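Local atomic coordinates of secretory pathway GDP dissociation inhibitor (Saccharomyces cerevisiae, PDB entry 2BCG), a protein that inhibits dissociation of GDP from Rab GTPases such as Sec4, extracts GDP-bound Ypt7 from vacuolar membranes and is essential for the yeast secretory pathway. Residues S56-K61 with W82-I87; S74-D79 with P388-F393; L269-K272 with F277-V280; T297-K302 with I411-S416. All blocks are in the same frame, centred on the assembly; numbering follows the deposited sequence.

Interaction 1 (S56-K61 with W82-I87); sequences SQLYEK and WNVDLI
Val84 is rotated so that CG1 lies beside its carbonyl carbon (chi1 -180°), and both its methyl groups face Leu58, whereas Leu86, with CG anti to its carbonyl carbon (chi1 -65°), swings its branch round to the end of the Lys61 chain. Leu58 meets Val84 at about a right angle. Its CD2 lies 3.9 Å from Val84 CG1 and 4.2 Å from Val84 CG2, settling over the valine fork, while CD1 of Leu58 turns toward Leu86 CD2 at 4.3 Å. Lys61, one helical turn on, approaches Leu86 tip to tip; the closest approaches are made by its CE, 4.0 Å from Leu86 CD1, and its CD, 4.1 Å from Leu86 CD2. The contact lays helix 55-62 against strand 84-85, which pairs antiparallel with strand 52-53, the strand leading directly into the helix, through backbone bonds between Val84 and Val53. Leu58 and Val84, both buried, also touch Ile314 of strand 303-317, whereas Lys61 is exposed. The Trp82 ring receives Val84 CG2 at its edge, in plane, and its NE1 is hydrogen-bonded to Phe76 O.

Interaction 2 (S74-D79 with P388-F393); sequences SKFGKD and PIEEKF
At a classic beta bulge, where Glu390 and Glu391 both face Ile316 of strand 303-317, the Glu390 side chain reaches out to Lys75 and Phe76 at the end of helix 69-76. Its CG is anti to the backbone N (chi1 -176°) and the chain beyond stays extended, which carries the carboxylate across to the helix. OE1 of Glu390 sits at the edge of the Phe76 ring, near its plane, 3.1 Å from CE1, although this closeness is doubtful because Glu390 has a second conformer. The ring and carboxylate planes stand 59° apart, and Glu390 CG lies 3.7 Å from Phe76 CZ. Such an edge approach would place the acid oxygen beside the weakly positive rim hydrogens. Lys75, which also has an alternate, and Glu390 run past one another, pointing opposite ways. In the copies described Lys75 CG lies 3.4 Å from Glu390 OE2, while Lys75 NZ is 5.8 Å from the same oxygen, beyond a salt bridge. Lys75 CB sits above one face of the Phe76 ring, near the rim. Phe76 O is hydrogen-bonded to Ser358 OG, and Gly77 then takes positive phi as the chain leaves the helix. The contact thus packs a helix C-terminus against a classic beta bulge between segment 388-393 and strand 303-317.

Interaction 3 (L269-K272 with F277-V280); sequences LYKK and FEGV
Leu269 O is gripped by two backbone N-H groups of the facing strand: Glu278 N donates to it at 2.9 Å, tilted 32° from the carbonyl plane, and Gly279 N adds a weak bond at 3.4 Å. In return Leu269 N gives the shortest bond of the contact, 2.7 Å to Gly279 O and nearly straight at 169°, with the donor above the carbonyl plane. Two successive residues therefore face one, and the register slips by one before Tyr270 pairs with Phe277. The Phe277 side chain points away from the partner strand, and Gly279 N lies 3.5 Å above the plane of its ring, over the centre. Leu269 CB lies against the Gly279 carbonyl, 3.6 Å from its O. Farther along, Glu278 has CG anti to its carbonyl carbon (chi1 -73°), and its extended chain runs across that of Lys271. Glu278 OE1 lies 3.3 Å from Lys271 CB and is also close to CE, but Lys271 NZ remains 4.3 Å from Glu278 OE1; the opposite charges are neighbours without a salt bridge. Tyr270 and Phe277 diverge, yet each touches Ile411 of strand 411-413, and Glu278 continues the sheet by backbone bonding to Ala289. The pairing is that of a two-stranded antiparallel hairpin, strands 267-271 and 276-282, interrupted by a classic beta bulge at Glu278 and Gly279.

Interaction 4 (T297-K302 with I411-S416); sequences TYFPEK and IYLSRS
From CB outward, Phe299 packs against two side chains of strand 411-413, an outermost strand of the five-stranded parallel sheet of this Rossmann-type domain. Its CB lies 4.1 Å from Leu413 CD1. The ring follows, with CG anti to the carbonyl carbon (chi1 -67°), which lays one face over Ile411. Here Ile411 CG2 makes a CH-pi contact, 3.9 Å from the ring centroid and only 3° off the normal, so that this methyl is almost equally distant from all six ring carbons. CD1 of the ring meets Leu413 CD2 at 3.7 Å, the methyl lying at an oblique angle to the ring, and CE2 reaches Ile411 CD1 at 4.0 Å. Ile411 thus touches the ring with both of its methyl ends, and Leu413 supplies its two methyls to CB and CD1. The ring also packs on Val292 and Ala294 of the neighbouring strand 292-294 and on Val268 and Tyr270 of the hairpin; Phe299 is buried and touches both sheet and hairpin. The loop bearing it turns into a 3-10 segment, where Lys302 N bonds back to Phe299 O at 3.0 Å. In the conformer described, one of two, Lys302 bends at chi2 and takes its NZ to a salt bridge with Asp409, while its base stays on the leucine: Lys302 CB is 3.6 Å from Leu413 CD1.

The four contacts form two touching pairs. Interactions 1 and 2, with centres 11 Å apart, share the run of helix 55-62, helix 69-76 and strand 84-85, and interaction 2 ties this run to strand 391-402 of the mixed sheet, more than 300 residues later. Interactions 3 and 4, with centres 15 Å apart, meet where Tyr270 packs on Phe299 and Ile411, and Phe277 on Ile411, joining the hairpin to the parallel sheet. Along the chain, interaction 1 closes before 3 and 4 open, whereas 2 alternates with both 1 and 4. Interactions 2 and 4 join segments far apart in sequence, while 1 and 3 are more local; the centres of 2 and 3 are 46 Å apart.

Interaction 1 (S56-K61 with W82-I87)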
loop_
_atom_site.group_PDB
_atom_site.type_symbol
_atom_site.label_atom_id
_atom_site.label_comp_id
_atom_site.label_asym_id
_atom_site.label_seq_id
_atom_site.Cartn_x
_atom_site.Cartn_y
_atom_site.Cartn_z
ATOM N N SER A 56 -11.525 12.061 10.244
ATOM C CA SER A 56 -13.001 12.035 10.346
ATOM C C SER A 56 -13.552 10.608 10.259
ATOM O O SER A 56 -14.448 10.222 11.047
ATOM C CB SER A 56 -13.684 13.012 9.374
ATOM O OG SER A 56 -13.376 12.659 8.042
ATOM N N GLN A 57 -12.985 9.793 9.351
ATOM C CA GLN A 57 -13.376 8.384 9.274
ATOM C C GLN A 57 -13.052 7.560 10.504
ATOM O O GLN A 57 -13.769 6.632 10.883
ATOM C CB GLN A 57 -12.777 7.719 8.030
ATOM C CG GLN A 57 -13.722 7.736 6.898
ATOM C CD GLN A 57 -15.092 7.127 7.283
ATOM O OE1 GLN A 57 -15.182 5.997 7.815
ATOM N NE2 GLN A 57 -16.160 7.895 7.048
ATOM N N LEU A 58 -11.933 7.897 11.143
ATOM C CA LEU A 58 -11.601 7.256 12.377
ATOM C C LEU A 58 -12.686 7.517 13.452
ATOM O O LEU A 58 -13.030 6.614 14.224
ATOM C CB LEU A 58 -10.218 7.745 12.819
ATOM C CG LEU A 58 -9.221 6.776 13.385
ATOM C CD1 LEU A 58 -8.991 5.531 12.534
ATOM C CD2 LEU A 58 -7.942 7.527 13.644
ATOM N N TYR A 59 -13.178 8.764 13.540
ATOM C CA TYR A 59 -14.249 9.081 14.499
ATOM C C TYR A 59 -15.529 8.355 14.153
ATOM O O TYR A 59 -16.214 7.817 15.019
ATOM C CB TYR A 59 -14.490 10.599 14.564
ATOM C CG TYR A 59 -13.539 11.322 15.500
ATOM C CD1 TYR A 59 -13.849 11.471 16.863
ATOM C CD2 TYR A 59 -12.308 11.815 15.044
ATOM C CE1 TYR A 59 -12.954 12.115 17.734
ATOM C CE2 TYR A 59 -11.413 12.454 15.903
ATOM C CZ TYR A 59 -11.757 12.613 17.249
ATOM O OH TYR A 59 -10.865 13.230 18.088
ATOM N N GLU A 60 -15.844 8.327 12.857
ATOM C CA GLU A 60 -17.062 7.643 12.407
ATOM C C GLU A 60 -17.045 6.166 12.760
ATOM O O GLU A 60 -18.052 5.598 13.185
ATOM C CB GLU A 60 -17.255 7.810 10.890
ATOM C CG GLU A 60 -17.644 9.211 10.477
ATOM C CD GLU A 60 -18.965 9.714 11.108
ATOM O OE1 GLU A 60 -19.942 8.927 11.226
ATOM O OE2 GLU A 60 -19.001 10.914 11.482
ATOM N N LYS A 61 -15.875 5.551 12.629
ATOM C CA LYS A 61 -15.727 4.135 12.849
ATOM C C LYS A 61 -15.655 3.724 14.323
ATOM O O LYS A 61 -16.158 2.648 14.694
ATOM C CB LYS A 61 -14.452 3.680 12.131
ATOM C CG LYS A 61 -14.479 2.306 11.589
ATOM C CD LYS A 61 -13.337 2.138 10.555
ATOM C CE LYS A 61 -13.396 0.751 9.928
ATOM N NZ LYS A 61 -13.201 -0.287 10.997
ATOM N N TRP A 82 -4.044 13.183 7.183
ATOM C CA TRP A 82 -4.159 11.960 7.992
ATOM C C TRP A 82 -4.441 10.750 7.103
ATOM O O TRP A 82 -5.405 10.772 6.332
ATOM C CB TRP A 82 -5.263 12.139 9.043
ATOM C CG TRP A 82 -4.915 13.172 10.097
ATOM C CD1 TRP A 82 -5.046 14.541 9.996
ATOM C CD2 TRP A 82 -4.351 12.915 11.379
ATOM N NE1 TRP A 82 -4.572 15.153 11.141
ATOM C CE2 TRP A 82 -4.178 14.176 12.027
ATOM C CE3 TRP A 82 -4.002 11.743 12.072
ATOM C CZ2 TRP A 82 -3.649 14.280 13.315
ATOM C CZ3 TRP A 82 -3.477 11.849 13.349
ATOM C CH2 TRP A 82 -3.304 13.106 13.961
ATOM N N ASN A 83 -3.609 9.716 7.245
ATOM C CA ASN A 83 -3.767 8.452 6.514
ATOM C C ASN A 83 -3.432 7.378 7.542
ATOM O O ASN A 83 -2.286 6.973 7.685
ATOM C CB ASN A 83 -2.780 8.354 5.344
ATOM C CG ASN A 83 -3.018 9.428 4.312
ATOM O OD1 ASN A 83 -4.005 9.367 3.578
ATOM N ND2 ASN A 83 -2.136 10.439 4.268
ATOM N N VAL A 84 -4.434 6.992 8.302
ATOM C CA VAL A 84 -4.211 6.171 9.467
ATOM C C VAL A 84 -4.527 4.708 9.190
ATOM O O VAL A 84 -5.677 4.378 8.886
ATOM C CB VAL A 84 -5.089 6.669 10.635
ATOM C CG1 VAL A 84 -4.853 5.809 11.885
ATOM C CG2 VAL A 84 -4.879 8.162 10.865
ATOM N N ASP A 85 -3.505 3.857 9.286
ATOM C CA ASP A 85 -3.687 2.412 9.087
ATOM C C ASP A 85 -4.721 1.875 10.076
ATOM O O ASP A 85 -4.674 2.149 11.293
ATOM C CB ASP A 85 -2.372 1.666 9.331
ATOM C CG ASP A 85 -1.273 2.068 8.376
ATOM O OD1 ASP A 85 -1.554 2.548 7.252
ATOM O OD2 ASP A 85 -0.098 1.884 8.775
ATOM N N LEU A 86 -5.635 1.057 9.566
ATOM C CA LEU A 86 -6.532 0.337 10.464
ATOM C C LEU A 86 -5.846 -0.902 11.058
ATOM O O LEU A 86 -6.188 -1.340 12.154
ATOM C CB LEU A 86 -7.777 -0.075 9.689
ATOM C CG LEU A 86 -8.672 1.087 9.165
ATOM C CD1 LEU A 86 -9.796 0.549 8.303
ATOM C CD2 LEU A 86 -9.291 1.843 10.305
ATOM N N ILE A 87 -4.888 -1.457 10.295
ATOM C CA ILE A 87 -4.173 -2.667 10.692
ATOM C C ILE A 87 -2.655 -2.460 10.527
ATOM O O ILE A 87 -2.185 -2.297 9.400
ATOM C CB ILE A 87 -4.637 -3.918 9.886
ATOM C CG1 ILE A 87 -6.127 -4.141 10.119
ATOM C CG2 ILE A 87 -3.754 -5.139 10.281
ATOM C CD1 ILE A 87 -6.681 -5.375 9.406
#

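Interaction 2 (S74-D79 with P388-F393)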
loop_
_atom_site.group_PDB
_atom_site.type_symbol
_atom_site.label_atom_id
_atom_site.label_comp_id
_atom_site.label_asym_id
_atom_site.label_seq_id
_atom_site.Cartn_x
_atom_site.Cartn_y
_atom_site.Cartn_z
ATOM N N SER A 74 -9.122 22.245 14.600
ATOM C CA SER A 74 -8.339 23.004 15.571
ATOM C C SER A 74 -7.374 22.125 16.375
ATOM O O SER A 74 -6.247 22.536 16.667
ATOM C CB SER A 74 -9.240 23.847 16.494
ATOM O OG SER A 74 -10.088 23.023 17.273
ATOM N N LYS A 75 -7.798 20.896 16.691
ATOM C CA LYS A 75 -6.983 19.963 17.474
ATOM C C LYS A 75 -5.957 19.228 16.605
ATOM O O LYS A 75 -4.814 18.997 17.020
ATOM C CB LYS A 75 -7.912 18.955 18.156
ATOM C CG LYS A 75 -7.433 18.409 19.476
ATOM C CD LYS A 75 -8.554 17.664 20.206
ATOM C CE LYS A 75 -9.524 18.623 20.903
ATOM N NZ LYS A 75 -10.231 17.989 22.061
ATOM N N PHE A 76 -6.359 18.870 15.387
ATOM C CA PHE A 76 -5.553 17.937 14.594
ATOM C C PHE A 76 -5.155 18.368 13.199
ATOM O O PHE A 76 -4.446 17.633 12.513
ATOM C CB PHE A 76 -6.281 16.603 14.501
ATOM C CG PHE A 76 -6.497 15.957 15.825
ATOM C CD1 PHE A 76 -5.410 15.531 16.577
ATOM C CD2 PHE A 76 -7.793 15.760 16.319
ATOM C CE1 PHE A 76 -5.594 14.926 17.812
ATOM C CE2 PHE A 76 -7.985 15.126 17.572
ATOM C CZ PHE A 76 -6.884 14.730 18.306
ATOM N N GLY A 77 -5.603 19.550 12.770
ATOM C CA GLY A 77 -5.361 19.998 11.399
ATOM C C GLY A 77 -6.296 19.372 10.378
ATOM O O GLY A 77 -7.302 18.740 10.725
ATOM N N LYS A 78 -5.947 19.552 9.101
ATOM C CA LYS A 78 -6.782 19.114 7.975
ATOM C C LYS A 78 -6.817 17.588 7.761
ATOM O O LYS A 78 -5.782 16.919 7.890
ATOM C CB LYS A 78 -6.321 19.819 6.688
ATOM C CG LYS A 78 -6.609 21.348 6.666
ATOM C CD LYS A 78 -7.994 21.643 6.062
ATOM C CE LYS A 78 -8.159 23.123 5.634
ATOM N NZ LYS A 78 -8.586 24.086 6.725
ATOM N N ASP A 79 -8.010 17.066 7.443
ATOM C CA ASP A 79 -8.260 15.641 7.201
ATOM C C ASP A 79 -7.265 15.107 6.166
ATOM O O ASP A 79 -6.841 13.951 6.242
ATOM C CB ASP A 79 -9.691 15.427 6.668
ATOM C CG ASP A 79 -10.510 14.387 7.459
ATOM O OD1 ASP A 79 -11.568 13.979 6.931
ATOM O OD2 ASP A 79 -10.158 13.991 8.584
ATOM N N PRO A 388 1.727 10.737 27.558
ATOM C CA PRO A 388 0.326 11.179 27.457
ATOM C C PRO A 388 -0.284 10.895 26.077
ATOM O O PRO A 388 0.343 11.096 25.057
ATOM C CB PRO A 388 0.405 12.681 27.737
ATOM C CG PRO A 388 1.662 12.850 28.556
ATOM C CD PRO A 388 2.621 11.826 28.004
ATOM N N ILE A 389 -1.534 10.446 26.070
ATOM C CA ILE A 389 -2.199 10.065 24.803
ATOM C C ILE A 389 -3.344 11.056 24.547
ATOM O O ILE A 389 -4.175 11.307 25.449
ATOM C CB ILE A 389 -2.723 8.591 24.857
ATOM C CG1 ILE A 389 -1.567 7.580 25.042
ATOM C CG2 ILE A 389 -3.612 8.303 23.624
ATOM C CD1 ILE A 389 -2.002 6.185 25.532
ATOM N N GLU A 390 -3.369 11.639 23.354
ATOM C CA GLU A 390 -4.397 12.624 23.010
ATOM C C GLU A 390 -5.746 11.985 22.771
ATOM O O GLU A 390 -6.770 12.485 23.247
ATOM C CB GLU A 390 -3.978 13.437 21.795
ATOM C CG GLU A 390 -4.935 14.540 21.427
ATOM C CD GLU A 390 -4.263 15.634 20.641
ATOM O OE1 GLU A 390 -3.292 15.328 19.912
ATOM O OE2 GLU A 390 -4.695 16.804 20.744
ATOM N N GLU A 391 -5.739 10.913 21.974
ATOM C CA GLU A 391 -6.979 10.179 21.668
ATOM C C GLU A 391 -6.639 8.736 21.402
ATOM O O GLU A 391 -5.546 8.411 20.917
ATOM C CB GLU A 391 -7.627 10.806 20.434
ATOM C CG GLU A 391 -9.051 10.403 20.155
ATOM C CD GLU A 391 -9.956 10.633 21.336
ATOM O OE1 GLU A 391 -10.598 11.700 21.356
ATOM O OE2 GLU A 391 -9.991 9.768 22.250
ATOM N N LYS A 392 -7.592 7.880 21.720
ATOM C CA LYS A 392 -7.491 6.444 21.457
ATOM C C LYS A 392 -8.704 6.042 20.613
ATOM O O LYS A 392 -9.851 6.464 20.920
ATOM C CB LYS A 392 -7.591 5.653 22.768
ATOM C CG LYS A 392 -6.461 5.777 23.730
ATOM C CD LYS A 392 -6.768 4.924 24.952
ATOM C CE LYS A 392 -5.642 5.026 25.950
ATOM N NZ LYS A 392 -6.066 4.502 27.295
ATOM N N PHE A 393 -8.469 5.204 19.604
ATOM C CA PHE A 393 -9.549 4.616 18.804
ATOM C C PHE A 393 -9.389 3.104 18.866
ATOM O O PHE A 393 -8.403 2.561 18.349
ATOM C CB PHE A 393 -9.474 5.117 17.371
ATOM C CG PHE A 393 -9.501 6.626 17.255
ATOM C CD1 PHE A 393 -10.704 7.318 17.045
ATOM C CD2 PHE A 393 -8.323 7.367 17.368
ATOM C CE1 PHE A 393 -10.727 8.743 16.948
ATOM C CE2 PHE A 393 -8.360 8.775 17.265
ATOM C CZ PHE A 393 -9.565 9.440 17.063
#

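Interaction 3 (L269-K272 with F277-V280)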
loop_
_atom_site.group_PDB
_atom_site.type_symbol
_atom_site.label_atom_id
_atom_site.label_comp_id
_atom_site.label_asym_id
_atom_site.label_seq_id
_atom_site.Cartn_x
_atom_site.Cartn_y
_atom_site.Cartn_z
ATOM N N LEU A 269 -23.820 -15.792 -8.052
ATOM C CA LEU A 269 -24.446 -16.796 -8.924
ATOM C C LEU A 269 -23.634 -18.087 -8.949
ATOM O O LEU A 269 -22.407 -18.067 -9.007
ATOM C CB LEU A 269 -24.643 -16.253 -10.342
ATOM C CG LEU A 269 -25.453 -14.955 -10.442
ATOM C CD1 LEU A 269 -25.401 -14.410 -11.841
ATOM C CD2 LEU A 269 -26.899 -15.131 -9.971
ATOM N N TYR A 270 -24.346 -19.213 -8.912
ATOM C CA TYR A 270 -23.745 -20.537 -8.816
ATOM C C TYR A 270 -24.326 -21.447 -9.881
ATOM O O TYR A 270 -25.502 -21.307 -10.230
ATOM C CB TYR A 270 -24.052 -21.155 -7.459
ATOM C CG TYR A 270 -23.508 -20.373 -6.287
ATOM C CD1 TYR A 270 -24.303 -19.425 -5.638
ATOM C CD2 TYR A 270 -22.210 -20.598 -5.810
ATOM C CE1 TYR A 270 -23.827 -18.704 -4.552
ATOM C CE2 TYR A 270 -21.716 -19.877 -4.726
ATOM C CZ TYR A 270 -22.530 -18.929 -4.112
ATOM O OH TYR A 270 -22.081 -18.197 -3.029
ATOM N N LYS A 271 -23.506 -22.354 -10.395
ATOM C CA LYS A 271 -23.990 -23.412 -11.285
ATOM C C LYS A 271 -24.971 -24.291 -10.501
ATOM O O LYS A 271 -24.645 -24.786 -9.422
ATOM C CB LYS A 271 -22.819 -24.235 -11.839
ATOM C CG LYS A 271 -23.225 -25.291 -12.893
ATOM C CD LYS A 271 -22.038 -26.098 -13.422
ATOM C CE LYS A 271 -21.130 -25.262 -14.337
ATOM N NZ LYS A 271 -19.714 -25.776 -14.458
ATOM N N LYS A 272 -26.179 -24.449 -11.040
ATOM C CA LYS A 272 -27.274 -25.159 -10.355
ATOM C C LYS A 272 -26.886 -26.533 -9.770
ATOM O O LYS A 272 -26.100 -27.285 -10.373
ATOM C CB LYS A 272 -28.503 -25.263 -11.277
ATOM C CG LYS A 272 -29.788 -25.763 -10.591
ATOM C CD LYS A 272 -30.988 -24.875 -10.918
ATOM C CE LYS A 272 -31.324 -23.919 -9.759
ATOM N NZ LYS A 272 -32.565 -23.102 -10.005
ATOM N N PHE A 277 -18.986 -21.384 -8.290
ATOM C CA PHE A 277 -19.102 -20.005 -8.741
ATOM C C PHE A 277 -19.231 -19.815 -10.264
ATOM O O PHE A 277 -18.464 -20.374 -11.055
ATOM C CB PHE A 277 -17.890 -19.202 -8.227
ATOM C CG PHE A 277 -17.911 -17.751 -8.641
ATOM C CD1 PHE A 277 -18.569 -16.809 -7.853
ATOM C CD2 PHE A 277 -17.285 -17.339 -9.822
ATOM C CE1 PHE A 277 -18.584 -15.454 -8.236
ATOM C CE2 PHE A 277 -17.303 -15.991 -10.225
ATOM C CZ PHE A 277 -17.957 -15.047 -9.411
ATOM N N GLU A 278 -20.162 -18.952 -10.663
ATOM C CA GLU A 278 -20.275 -18.549 -12.058
ATOM C C GLU A 278 -20.301 -17.035 -12.322
ATOM O O GLU A 278 -19.924 -16.595 -13.417
ATOM C CB GLU A 278 -21.482 -19.218 -12.718
ATOM C CG GLU A 278 -21.308 -20.707 -13.001
ATOM C CD GLU A 278 -22.485 -21.288 -13.780
ATOM O OE1 GLU A 278 -22.257 -22.296 -14.499
ATOM O OE2 GLU A 278 -23.618 -20.753 -13.663
ATOM N N GLY A 279 -20.726 -16.260 -11.322
ATOM C CA GLY A 279 -20.731 -14.795 -11.447
ATOM C C GLY A 279 -21.381 -14.030 -10.316
ATOM O O GLY A 279 -21.672 -14.582 -9.251
ATOM N N VAL A 280 -21.605 -12.736 -10.553
ATOM C CA VAL A 280 -22.221 -11.835 -9.565
ATOM C C VAL A 280 -23.237 -10.920 -10.250
ATOM O O VAL A 280 -23.052 -10.548 -11.416
ATOM C CB VAL A 280 -21.173 -10.970 -8.784
ATOM C CG1 VAL A 280 -20.257 -11.859 -7.965
ATOM C CG2 VAL A 280 -20.392 -10.064 -9.712
#

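Interaction 4 (T297-K302 with I411-S416)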
loop_
_atom_site.group_PDB
_atom_site.type_symbol
_atom_site.label_atom_id
_atom_site.label_comp_id
_atom_site.label_asym_id
_atom_site.label_seq_id
_atom_site.Cartn_x
_atom_site.Cartn_y
_atom_site.Cartn_z
ATOM N N THR A 297 -15.275 -11.210 3.953
ATOM C CA THR A 297 -16.527 -10.456 4.134
ATOM C C THR A 297 -17.534 -10.705 3.013
ATOM O O THR A 297 -18.725 -10.420 3.182
ATOM C CB THR A 297 -16.290 -8.935 4.265
ATOM O OG1 THR A 297 -15.934 -8.405 2.990
ATOM C CG2 THR A 297 -15.192 -8.607 5.319
ATOM N N TYR A 298 -17.074 -11.240 1.880
ATOM C CA TYR A 298 -17.984 -11.549 0.766
ATOM C C TYR A 298 -18.600 -12.935 0.848
ATOM O O TYR A 298 -19.600 -13.185 0.176
ATOM C CB TYR A 298 -17.275 -11.395 -0.589
ATOM C CG TYR A 298 -16.981 -9.952 -0.850
ATOM C CD1 TYR A 298 -17.910 -9.113 -1.525
ATOM C CD2 TYR A 298 -15.811 -9.384 -0.362
ATOM C CE1 TYR A 298 -17.645 -7.753 -1.732
ATOM C CE2 TYR A 298 -15.544 -8.003 -0.552
ATOM C CZ TYR A 298 -16.449 -7.217 -1.252
ATOM O OH TYR A 298 -16.204 -5.881 -1.442
ATOM N N PHE A 299 -17.987 -13.814 1.626
ATOM C CA PHE A 299 -18.428 -15.225 1.722
ATOM C C PHE A 299 -18.233 -15.674 3.166
ATOM O O PHE A 299 -17.450 -16.599 3.414
ATOM C CB PHE A 299 -17.626 -16.151 0.796
ATOM C CG PHE A 299 -17.843 -15.904 -0.664
ATOM C CD1 PHE A 299 -17.029 -15.022 -1.371
ATOM C CD2 PHE A 299 -18.855 -16.581 -1.353
ATOM C CE1 PHE A 299 -17.228 -14.819 -2.756
ATOM C CE2 PHE A 299 -19.054 -16.371 -2.717
ATOM C CZ PHE A 299 -18.249 -15.489 -3.420
ATOM N N PRO A 300 -18.950 -15.041 4.106
ATOM C CA PRO A 300 -18.748 -15.391 5.518
ATOM C C PRO A 300 -19.073 -16.855 5.813
ATOM O O PRO A 300 -18.396 -17.483 6.648
ATOM C CB PRO A 300 -19.682 -14.429 6.279
ATOM C CG PRO A 300 -20.707 -13.984 5.275
ATOM C CD PRO A 300 -19.963 -13.970 3.936
ATOM N N GLU A 301 -20.055 -17.401 5.089
ATOM C CA GLU A 301 -20.418 -18.820 5.254
ATOM C C GLU A 301 -19.314 -19.806 4.856
ATOM O O GLU A 301 -19.306 -20.940 5.342
ATOM C CB GLU A 301 -21.754 -19.187 4.576
ATOM C CG GLU A 301 -22.335 -18.214 3.564
ATOM C CD GLU A 301 -21.614 -18.208 2.218
ATOM O OE1 GLU A 301 -21.618 -19.241 1.490
ATOM O OE2 GLU A 301 -21.089 -17.140 1.867
ATOM N N LYS A 302 -18.371 -19.364 4.012
ATOM C CA LYS A 302 -17.297 -20.205 3.509
ATOM C C LYS A 302 -16.016 -20.038 4.321
ATOM O O LYS A 302 -14.964 -20.591 3.941
ATOM C CB LYS A 302 -16.975 -19.841 2.052
ATOM C CG LYS A 302 -18.097 -20.066 1.062
ATOM C CD LYS A 302 -18.104 -21.500 0.541
ATOM C CE LYS A 302 -19.367 -21.785 -0.257
ATOM N NZ LYS A 302 -19.276 -23.089 -0.964
ATOM N N ILE A 411 -13.966 -20.776 -5.512
ATOM C CA ILE A 411 -14.091 -19.613 -4.628
ATOM C C ILE A 411 -12.862 -19.587 -3.731
ATOM O O ILE A 411 -12.763 -20.318 -2.706
ATOM C CB ILE A 411 -15.394 -19.644 -3.829
ATOM C CG1 ILE A 411 -16.596 -19.617 -4.791
ATOM C CG2 ILE A 411 -15.463 -18.479 -2.850
ATOM C CD1 ILE A 411 -17.925 -19.915 -4.132
ATOM N N TYR A 412 -11.927 -18.733 -4.150
ATOM C CA TYR A 412 -10.583 -18.703 -3.590
ATOM C C TYR A 412 -10.525 -17.518 -2.619
ATOM O O TYR A 412 -10.586 -16.361 -3.022
ATOM C CB TYR A 412 -9.546 -18.548 -4.702
ATOM C CG TYR A 412 -9.533 -19.752 -5.636
ATOM C CD1 TYR A 412 -10.269 -19.741 -6.853
ATOM C CD2 TYR A 412 -8.876 -20.907 -5.275
ATOM C CE1 TYR A 412 -10.285 -20.882 -7.708
ATOM C CE2 TYR A 412 -8.882 -22.058 -6.125
ATOM C CZ TYR A 412 -9.582 -22.028 -7.323
ATOM O OH TYR A 412 -9.578 -23.125 -8.157
ATOM N N LEU A 413 -10.460 -17.841 -1.336
ATOM C CA LEU A 413 -10.581 -16.820 -0.290
ATOM C C LEU A 413 -9.282 -16.547 0.398
ATOM O O LEU A 413 -8.453 -17.450 0.656
ATOM C CB LEU A 413 -11.624 -17.252 0.736
ATOM C CG LEU A 413 -13.015 -17.471 0.110
ATOM C CD1 LEU A 413 -14.010 -18.120 1.057
ATOM C CD2 LEU A 413 -13.588 -16.198 -0.525
ATOM N N SER A 414 -9.101 -15.271 0.738
ATOM C CA SER A 414 -7.929 -14.888 1.517
ATOM C C SER A 414 -8.177 -15.024 3.021
ATOM O O SER A 414 -9.338 -15.088 3.479
ATOM C CB SER A 414 -7.544 -13.426 1.177
ATOM O OG SER A 414 -8.659 -12.567 1.440
ATOM N N ARG A 415 -7.087 -14.994 3.786
ATOM C CA ARG A 415 -7.151 -14.960 5.237
ATOM C C ARG A 415 -7.273 -13.511 5.771
ATOM O O ARG A 415 -6.713 -12.568 5.196
ATOM C CB ARG A 415 -5.884 -15.600 5.815
ATOM C CG ARG A 415 -5.624 -17.087 5.400
ATOM C CD ARG A 415 -4.248 -17.523 5.885
ATOM N NE ARG A 415 -4.302 -17.607 7.344
ATOM C CZ ARG A 415 -4.719 -18.666 8.030
ATOM N NH1 ARG A 415 -5.076 -19.791 7.397
ATOM N NH2 ARG A 415 -4.759 -18.608 9.361
ATOM N N SER A 416 -8.003 -13.331 6.867
ATOM C CA SER A 416 -8.003 -12.002 7.520
ATOM C C SER A 416 -6.579 -11.595 7.870
ATOM O O SER A 416 -5.721 -12.454 8.128
ATOM C CB SER A 416 -8.824 -11.997 8.808
ATOM O OG SER A 416 -10.136 -12.431 8.601
#